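Local coordinates for protein exodeoxyribonuclease (Neisseria meningitidis, PDB 2JC5) that probably cleaves DNA at abasic sites as a metal-dependent AP endonuclease of the DNA repair AP/ExoA family, with magnesium or manganese as cofactor, at residues A[13-24]-A[43-54]; A[189-197]-A[232-240]. All coordinates share one frame; numbering follows the deposited sequence.

Contact 1 of 2, residues A[13-24]-A[43-54]; sequences RSAYKKGFYEYI and DLSADMKNPHGM
Tyr16, Tyr21 and Ile24 pack against Asp47, Met48, Pro51 and His52 in an aromatic, hydrogen-bonded contact of the DNase I-like alpha/beta sandwich, between helices 12-17 and 20-26 and the connection, including short helix 46-49, that leads to edge strand 55-59 of its six-stranded sheet. Tyr21 and His52 come from opposite directions into an offset stack, their centroids 4.0 Å apart and planes inclined by 12°. With chi1 of Tyr21 at -179°, its CG lies anti to the backbone N and the ring extends toward the histidine. The imidazole is gripped at its edge: His52 NE2 donates to Tyr21 O at 2.7 Å in an almost straight bond (177°); Tyr21 O lies in the plane of the imidazole, whereas NE2 approaches from above the plane of the carbonyl group. The backbone His52 N donates to Tyr21 OH at 3.2 Å, so one tyrosine holds both main chain and ring. Tyr16 OH donates to Asp47 O over 2.7 Å, while Met48 CG rides over the Tyr16 ring in a CH-pi contact, 4.0 Å from the centroid, its sulfur farther above. Ile24 sends CD1 to Pro51 and CG2 to Met54 SD, 3.6 Å away. At the Arg13 end the guanidinium stacks on the Asp43 carboxylate in a long salt bridge of charge alone, no N-H aimed at the oxygen, and a water joins Arg13 NH1 to Asp43 OD1. Arg13 NH2 bonds to Lys38 O, and Asp43 OD2 accepts from Gln40 N. Tyr72 of strand 69-73 touches Pro51 and Met54, whereas Phe20 and Tyr23 face strand 2-8.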
# COMPACT_ATOMS: atom_id res chain seq x y z
N ARG A 13 3.28 3.85 -15.94
CA ARG A 13 3.98 3.93 -17.22
C ARG A 13 5.50 4.06 -16.99
O ARG A 13 6.31 3.39 -17.65
CB ARG A 13 3.40 5.04 -18.11
CG ARG A 13 2.05 4.67 -18.68
CD ARG A 13 1.34 5.83 -19.35
NE ARG A 13 0.80 6.77 -18.37
CZ ARG A 13 0.18 7.90 -18.68
NH1 ARG A 13 0.01 8.24 -19.96
NH2 ARG A 13 -0.31 8.68 -17.72
N SER A 14 5.89 4.90 -16.04
CA SER A 14 7.30 4.99 -15.67
C SER A 14 7.87 3.69 -15.13
O SER A 14 8.98 3.28 -15.49
CB SER A 14 7.53 6.10 -14.64
OG SER A 14 7.65 7.35 -15.28
N ALA A 15 7.13 3.03 -14.25
CA ALA A 15 7.61 1.80 -13.63
C ALA A 15 7.80 0.71 -14.67
O ALA A 15 8.74 -0.09 -14.58
CB ALA A 15 6.66 1.34 -12.53
N TYR A 16 6.90 0.66 -15.65
CA TYR A 16 7.03 -0.31 -16.73
C TYR A 16 8.26 -0.04 -17.61
O TYR A 16 8.78 -0.97 -18.18
CB TYR A 16 5.75 -0.35 -17.58
CG TYR A 16 4.68 -1.30 -17.07
CD1 TYR A 16 4.45 -1.48 -15.72
CD2 TYR A 16 3.91 -2.03 -17.95
CE1 TYR A 16 3.47 -2.36 -15.27
CE2 TYR A 16 2.94 -2.91 -17.50
CZ TYR A 16 2.72 -3.07 -16.16
OH TYR A 16 1.76 -3.94 -15.71
N LYS A 17 8.74 1.20 -17.68
CA LYS A 17 10.00 1.47 -18.40
C LYS A 17 11.23 1.00 -17.60
O LYS A 17 12.32 0.89 -18.13
CB LYS A 17 10.15 2.96 -18.71
CG LYS A 17 9.15 3.49 -19.71
CD LYS A 17 9.31 4.99 -19.84
CE LYS A 17 8.24 5.62 -20.69
NZ LYS A 17 8.21 7.08 -20.48
N LYS A 18 11.04 0.77 -16.30
CA LYS A 18 12.12 0.40 -15.38
C LYS A 18 12.12 -1.07 -14.99
O LYS A 18 12.89 -1.48 -14.12
CB LYS A 18 12.04 1.25 -14.12
CG LYS A 18 12.26 2.72 -14.32
CD LYS A 18 12.03 3.49 -13.03
CE LYS A 18 12.07 4.98 -13.22
NZ LYS A 18 13.36 5.48 -13.70
N GLY A 19 11.28 -1.88 -15.62
CA GLY A 19 11.30 -3.33 -15.42
C GLY A 19 10.23 -3.88 -14.51
O GLY A 19 10.25 -5.06 -14.18
N PHE A 20 9.29 -3.03 -14.09
CA PHE A 20 8.30 -3.49 -13.14
C PHE A 20 7.42 -4.58 -13.73
O PHE A 20 7.02 -5.51 -13.01
CB PHE A 20 7.45 -2.33 -12.60
CG PHE A 20 6.53 -2.74 -11.48
CD1 PHE A 20 7.04 -3.03 -10.22
CD2 PHE A 20 5.18 -2.87 -11.68
CE1 PHE A 20 6.20 -3.44 -9.19
CE2 PHE A 20 4.34 -3.28 -10.66
CZ PHE A 20 4.86 -3.56 -9.41
N TYR A 21 7.11 -4.50 -15.02
CA TYR A 21 6.26 -5.51 -15.63
C TYR A 21 6.89 -6.91 -15.50
O TYR A 21 6.22 -7.88 -15.12
CB TYR A 21 6.02 -5.20 -17.11
CG TYR A 21 5.13 -6.20 -17.78
CD1 TYR A 21 3.79 -6.27 -17.46
CD2 TYR A 21 5.61 -7.06 -18.78
CE1 TYR A 21 2.95 -7.16 -18.07
CE2 TYR A 21 4.76 -7.96 -19.40
CZ TYR A 21 3.43 -8.01 -19.03
OH TYR A 21 2.54 -8.89 -19.65
N GLU A 22 8.18 -7.02 -15.81
CA GLU A 22 8.85 -8.29 -15.76
C GLU A 22 8.91 -8.80 -14.32
O GLU A 22 8.74 -9.99 -14.06
CB GLU A 22 10.25 -8.18 -16.35
CG GLU A 22 10.27 -7.99 -17.87
CD GLU A 22 10.06 -6.54 -18.34
OE1 GLU A 22 9.91 -5.64 -17.51
OE2 GLU A 22 10.07 -6.30 -19.57
N TYR A 23 9.09 -7.88 -13.39
CA TYR A 23 9.11 -8.21 -11.97
C TYR A 23 7.79 -8.79 -11.48
O TYR A 23 7.78 -9.68 -10.63
CB TYR A 23 9.46 -6.96 -11.16
CG TYR A 23 9.42 -7.15 -9.66
CD1 TYR A 23 10.38 -7.90 -9.01
CD2 TYR A 23 8.41 -6.58 -8.90
CE1 TYR A 23 10.33 -8.10 -7.64
CE2 TYR A 23 8.35 -6.76 -7.53
CZ TYR A 23 9.31 -7.52 -6.91
OH TYR A 23 9.25 -7.69 -5.53
N ILE A 24 6.67 -8.30 -11.99
CA ILE A 24 5.39 -8.87 -11.55
C ILE A 24 5.43 -10.40 -11.69
O ILE A 24 5.03 -11.13 -10.78
CB ILE A 24 4.18 -8.29 -12.34
CG1 ILE A 24 3.97 -6.82 -11.97
CG2 ILE A 24 2.93 -9.08 -12.07
CD1 ILE A 24 2.95 -6.09 -12.83
N ASP A 43 -5.37 5.55 -20.54
CA ASP A 43 -3.91 5.55 -20.63
C ASP A 43 -3.27 4.20 -20.35
O ASP A 43 -2.06 4.05 -20.55
CB ASP A 43 -3.31 6.52 -19.60
CG ASP A 43 -3.86 7.91 -19.70
OD1 ASP A 43 -3.84 8.51 -20.80
OD2 ASP A 43 -4.27 8.45 -18.65
N LEU A 44 -4.05 3.25 -19.85
CA LEU A 44 -3.51 1.96 -19.47
C LEU A 44 -3.46 1.04 -20.68
O LEU A 44 -4.46 0.84 -21.35
CB LEU A 44 -4.38 1.29 -18.41
CG LEU A 44 -4.55 2.01 -17.08
CD1 LEU A 44 -5.57 1.29 -16.22
CD2 LEU A 44 -3.23 2.20 -16.32
N SER A 45 -2.28 0.46 -20.91
CA SER A 45 -2.13 -0.56 -21.93
C SER A 45 -2.71 -1.87 -21.41
O SER A 45 -2.99 -2.02 -20.22
CB SER A 45 -0.65 -0.71 -22.30
OG SER A 45 -0.11 0.52 -22.76
N ALA A 46 -2.89 -2.84 -22.31
CA ALA A 46 -3.43 -4.14 -21.93
C ALA A 46 -2.59 -4.78 -20.82
O ALA A 46 -3.13 -5.41 -19.91
CB ALA A 46 -3.49 -5.07 -23.16
N ASP A 47 -1.27 -4.60 -20.91
CA ASP A 47 -0.35 -5.18 -19.92
C ASP A 47 -0.38 -4.47 -18.56
O ASP A 47 0.14 -4.99 -17.59
CB ASP A 47 1.08 -5.29 -20.49
CG ASP A 47 1.72 -3.94 -20.81
OD1 ASP A 47 1.11 -2.87 -20.57
OD2 ASP A 47 2.87 -3.94 -21.31
N MET A 48 -1.01 -3.30 -18.49
CA MET A 48 -1.24 -2.58 -17.23
C MET A 48 -2.61 -2.87 -16.63
O MET A 48 -2.88 -2.52 -15.49
CB MET A 48 -1.10 -1.08 -17.47
CG MET A 48 0.28 -0.67 -17.90
SD MET A 48 0.30 1.02 -18.52
CE MET A 48 1.95 1.09 -19.25
N LYS A 49 -3.49 -3.49 -17.42
CA LYS A 49 -4.81 -3.91 -16.96
C LYS A 49 -4.78 -5.36 -16.53
O LYS A 49 -5.33 -5.71 -15.49
CB LYS A 49 -5.84 -3.74 -18.06
CG LYS A 49 -6.12 -2.31 -18.45
CD LYS A 49 -7.06 -2.30 -19.63
CE LYS A 49 -7.11 -0.98 -20.28
NZ LYS A 49 -8.15 -1.02 -21.34
N ASN A 50 -4.13 -6.21 -17.33
CA ASN A 50 -4.08 -7.65 -17.11
C ASN A 50 -2.65 -8.16 -17.31
O ASN A 50 -2.36 -8.94 -18.24
CB ASN A 50 -5.04 -8.36 -18.05
CG ASN A 50 -6.46 -7.91 -17.84
OD1 ASN A 50 -6.97 -7.07 -18.58
ND2 ASN A 50 -7.08 -8.41 -16.79
N PRO A 51 -1.74 -7.71 -16.43
CA PRO A 51 -0.35 -8.08 -16.62
C PRO A 51 -0.16 -9.59 -16.55
O PRO A 51 -0.62 -10.25 -15.60
CB PRO A 51 0.38 -7.38 -15.46
CG PRO A 51 -0.67 -7.07 -14.45
CD PRO A 51 -1.95 -6.90 -15.21
N HIS A 52 0.48 -10.16 -17.57
CA HIS A 52 0.76 -11.60 -17.62
C HIS A 52 -0.52 -12.44 -17.51
O HIS A 52 -0.51 -13.55 -16.97
CB HIS A 52 1.75 -12.01 -16.51
CG HIS A 52 3.03 -11.24 -16.54
ND1 HIS A 52 4.03 -11.48 -17.46
CD2 HIS A 52 3.46 -10.20 -15.78
CE1 HIS A 52 5.02 -10.64 -17.25
NE2 HIS A 52 4.71 -9.86 -16.23
N GLY A 53 -1.63 -11.86 -17.97
CA GLY A 53 -2.92 -12.54 -17.92
C GLY A 53 -3.59 -12.55 -16.56
O GLY A 53 -4.61 -13.22 -16.36
N MET A 54 -3.05 -11.78 -15.62
CA MET A 54 -3.67 -11.67 -14.32
C MET A 54 -4.98 -10.90 -14.46
O MET A 54 -5.16 -10.12 -15.38
CB MET A 54 -2.75 -10.95 -13.35
CG MET A 54 -1.50 -11.75 -13.03
SD MET A 54 -0.27 -10.76 -12.19
CE MET A 54 -0.72 -10.95 -10.50
O HOH W 1 -1.82 10.60 -20.76

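Contact 2 of 2, residues A[189-197]-A[232-240]; sequences TDMWRTLYP and KAVSAHVYK
Met191, at the start of the short helix 191-195, brings its bent side chain down onto Ala233 of strand 233-238, the edge of the six-stranded sheet opposite 55-59 in the DNase I-like fold, with CE 3.6 Å from Ala233 CB and the sulfur beside the same methyl group. Strand 250-254 pairs with 233-238 through backbone bonds of Val234 and Ser235 to Glu253, and Met191 also touches its Tyr254. Trp192 reaches farther along the edge strand. Its CG is anti to the backbone N (chi1 179°), which carries the indole out past Ala236: Trp192 CE3 lies 3.8 Å from Ala236 CB, and the ring edge meets the backbone of His237. Over one indole face sits Val238 CG2 in a CH-pi contact, 4.3 Å from the centroid of the six-membered ring of Trp192; the Tyr196 ring edge approaches the opposite face. The indole NE1 is bonded to Val199 O, which probably helps fix the rotation of the indole. One turn on, Leu195 divides its methyls between two alanines, CD1 lying 3.7 Å from Ala236 CB and CD2 turning to Ala233. Tyr196, just after the helix, supplies the polar link: Ala236 N donates to Tyr196 OH at 3.0 Å, with an N-H...O angle of 156°. Ser235 N is buried with no partner in the model. The helix crosses the strand steeply, at 111° between their directions, and the small alanines let its larger residues come close. Apolar packing thus covers the outermost strand, while a phenol hydroxyl takes a backbone N-H where the sheet has no further strand within the chain.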
# COMPACT_ATOMS: atom_id res chain seq x y z
N THR A 189 -2.56 -5.94 12.55
CA THR A 189 -1.15 -6.26 12.69
C THR A 189 -0.37 -5.56 11.58
O THR A 189 -0.65 -5.77 10.41
CB THR A 189 -0.91 -7.79 12.60
OG1 THR A 189 -1.53 -8.42 13.72
CG2 THR A 189 0.58 -8.15 12.60
N ASP A 190 0.65 -4.80 11.97
CA ASP A 190 1.61 -4.21 11.05
C ASP A 190 2.58 -5.34 10.73
O ASP A 190 3.44 -5.69 11.54
CB ASP A 190 2.26 -3.01 11.76
CG ASP A 190 3.39 -2.40 11.01
OD1 ASP A 190 3.81 -2.97 9.97
OD2 ASP A 190 3.85 -1.32 11.47
N MET A 191 2.43 -5.94 9.56
CA MET A 191 3.05 -7.24 9.34
C MET A 191 4.57 -7.18 9.40
O MET A 191 5.21 -8.07 9.98
CB MET A 191 2.59 -7.85 8.01
CG MET A 191 2.59 -9.36 8.01
SD MET A 191 1.49 -10.13 9.24
CE MET A 191 2.61 -10.69 10.54
N TRP A 192 5.15 -6.15 8.79
CA TRP A 192 6.59 -6.01 8.79
C TRP A 192 7.14 -5.90 10.22
O TRP A 192 8.10 -6.58 10.60
CB TRP A 192 7.05 -4.77 8.00
CG TRP A 192 8.53 -4.63 8.05
CD1 TRP A 192 9.27 -3.91 8.93
CD2 TRP A 192 9.46 -5.34 7.22
NE1 TRP A 192 10.62 -4.09 8.68
CE2 TRP A 192 10.76 -4.96 7.63
CE3 TRP A 192 9.33 -6.24 6.15
CZ2 TRP A 192 11.90 -5.44 7.01
CZ3 TRP A 192 10.47 -6.71 5.54
CH2 TRP A 192 11.75 -6.32 5.99
N ARG A 193 6.55 -5.02 11.01
CA ARG A 193 7.08 -4.73 12.34
C ARG A 193 6.89 -5.92 13.25
O ARG A 193 7.71 -6.16 14.14
CB ARG A 193 6.40 -3.49 12.91
CG ARG A 193 6.89 -3.05 14.25
CD ARG A 193 8.36 -2.81 14.33
NE ARG A 193 8.83 -1.82 13.37
CZ ARG A 193 9.83 -1.98 12.50
NH1 ARG A 193 10.49 -3.12 12.39
NH2 ARG A 193 10.15 -0.96 11.70
N THR A 194 5.83 -6.69 13.02
CA THR A 194 5.58 -7.88 13.81
C THR A 194 6.56 -8.98 13.46
O THR A 194 7.10 -9.66 14.35
CB THR A 194 4.11 -8.32 13.68
OG1 THR A 194 3.31 -7.36 14.37
CG2 THR A 194 3.87 -9.68 14.30
N LEU A 195 6.81 -9.18 12.17
CA LEU A 195 7.78 -10.19 11.73
C LEU A 195 9.21 -9.87 12.17
O LEU A 195 9.95 -10.78 12.55
CB LEU A 195 7.77 -10.34 10.20
CG LEU A 195 6.59 -11.10 9.61
CD1 LEU A 195 6.51 -10.94 8.11
CD2 LEU A 195 6.67 -12.59 9.99
N TYR A 196 9.60 -8.59 12.08
CA TYR A 196 10.98 -8.16 12.27
C TYR A 196 11.03 -6.93 13.17
O TYR A 196 11.22 -5.82 12.70
CB TYR A 196 11.62 -7.85 10.91
CG TYR A 196 11.50 -8.99 9.93
CD1 TYR A 196 12.00 -10.24 10.23
CD2 TYR A 196 10.84 -8.83 8.72
CE1 TYR A 196 11.87 -11.32 9.34
CE2 TYR A 196 10.70 -9.88 7.83
CZ TYR A 196 11.21 -11.13 8.14
OH TYR A 196 11.07 -12.16 7.23
N PRO A 197 10.82 -7.12 14.48
CA PRO A 197 10.71 -6.01 15.41
C PRO A 197 11.82 -4.95 15.34
O PRO A 197 11.54 -3.78 15.57
CB PRO A 197 10.73 -6.71 16.76
CG PRO A 197 10.07 -8.00 16.47
CD PRO A 197 10.59 -8.41 15.14
N LYS A 232 -0.15 -16.53 10.12
CA LYS A 232 0.25 -17.36 9.00
C LYS A 232 1.40 -16.76 8.17
O LYS A 232 1.95 -17.41 7.29
CB LYS A 232 -0.97 -17.67 8.11
CG LYS A 232 -1.97 -18.52 8.88
CD LYS A 232 -3.17 -18.97 8.11
CE LYS A 232 -3.89 -20.11 8.88
NZ LYS A 232 -3.02 -21.31 9.25
N ALA A 233 1.76 -15.51 8.45
CA ALA A 233 2.88 -14.86 7.76
C ALA A 233 4.18 -15.57 8.11
O ALA A 233 4.49 -15.72 9.29
CB ALA A 233 2.98 -13.38 8.15
N VAL A 234 4.93 -15.97 7.09
CA VAL A 234 6.19 -16.70 7.30
C VAL A 234 7.46 -15.89 7.02
O VAL A 234 8.52 -16.15 7.59
CB VAL A 234 6.23 -18.03 6.51
CG1 VAL A 234 5.17 -18.99 7.05
CG2 VAL A 234 6.06 -17.81 5.03
N SER A 235 7.37 -14.88 6.16
CA SER A 235 8.51 -14.05 5.85
C SER A 235 8.09 -12.82 5.08
O SER A 235 6.99 -12.74 4.56
CB SER A 235 9.54 -14.83 5.05
OG SER A 235 9.07 -15.02 3.75
N ALA A 236 8.99 -11.86 5.02
CA ALA A 236 8.77 -10.66 4.22
C ALA A 236 10.11 -10.08 3.82
O ALA A 236 11.15 -10.39 4.43
CB ALA A 236 7.95 -9.64 5.00
N HIS A 237 10.09 -9.26 2.77
CA HIS A 237 11.25 -8.48 2.40
C HIS A 237 10.85 -7.22 1.67
O HIS A 237 9.76 -7.13 1.12
CB HIS A 237 12.26 -9.30 1.57
CG HIS A 237 11.77 -9.71 0.20
ND1 HIS A 237 11.06 -10.87 -0.02
CD2 HIS A 237 11.94 -9.13 -1.01
CE1 HIS A 237 10.80 -10.98 -1.31
NE2 HIS A 237 11.32 -9.93 -1.94
N VAL A 238 11.75 -6.24 1.73
CA VAL A 238 11.64 -5.04 0.91
C VAL A 238 12.55 -5.25 -0.29
O VAL A 238 13.77 -5.39 -0.13
CB VAL A 238 12.02 -3.78 1.70
CG1 VAL A 238 11.94 -2.53 0.83
CG2 VAL A 238 11.10 -3.64 2.93
N TYR A 239 11.97 -5.29 -1.48
CA TYR A 239 12.73 -5.66 -2.66
C TYR A 239 13.51 -4.47 -3.21
O TYR A 239 12.93 -3.43 -3.57
CB TYR A 239 11.81 -6.21 -3.76
CG TYR A 239 12.57 -6.61 -5.01
CD1 TYR A 239 13.33 -7.78 -5.04
CD2 TYR A 239 12.54 -5.83 -6.14
CE1 TYR A 239 14.01 -8.15 -6.16
CE2 TYR A 239 13.23 -6.20 -7.29
CZ TYR A 239 13.96 -7.36 -7.29
OH TYR A 239 14.66 -7.76 -8.40
N LYS A 240 14.84 -4.61 -3.24
CA LYS A 240 15.74 -3.55 -3.63
C LYS A 240 16.77 -3.95 -4.68
O LYS A 240 17.66 -3.16 -4.98
CB LYS A 240 16.41 -2.95 -2.38
CG LYS A 240 15.40 -2.19 -1.51
CD LYS A 240 15.84 -1.96 -0.09
CE LYS A 240 16.88 -0.91 -0.01
NZ LYS A 240 17.26 -0.74 1.44

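Overall arrangement
Contacts 1 and 2 lie at different places on the same six-stranded sheet, their centres about 25 Å apart. Contact 1 joins helical segments to the connection before edge strand 55-59, and contact 2 packs helix 191-195 on the other outermost strand, 233-238. Both are partly buried. Contact 1 runs from buried Ile24, Met48 and Pro51 to exposed Arg13 and His52, and uses ring stacking, several hydrogen bonds and a water-bridged charge pair; contact 2 relies on methyl and indole packing with one clear hydrogen bond. Their segments meet through the stacked rings of Tyr23 and Tyr239, neither of which takes part in its own contact, with Tyr23 OH 3.5 Å from Tyr239 CB.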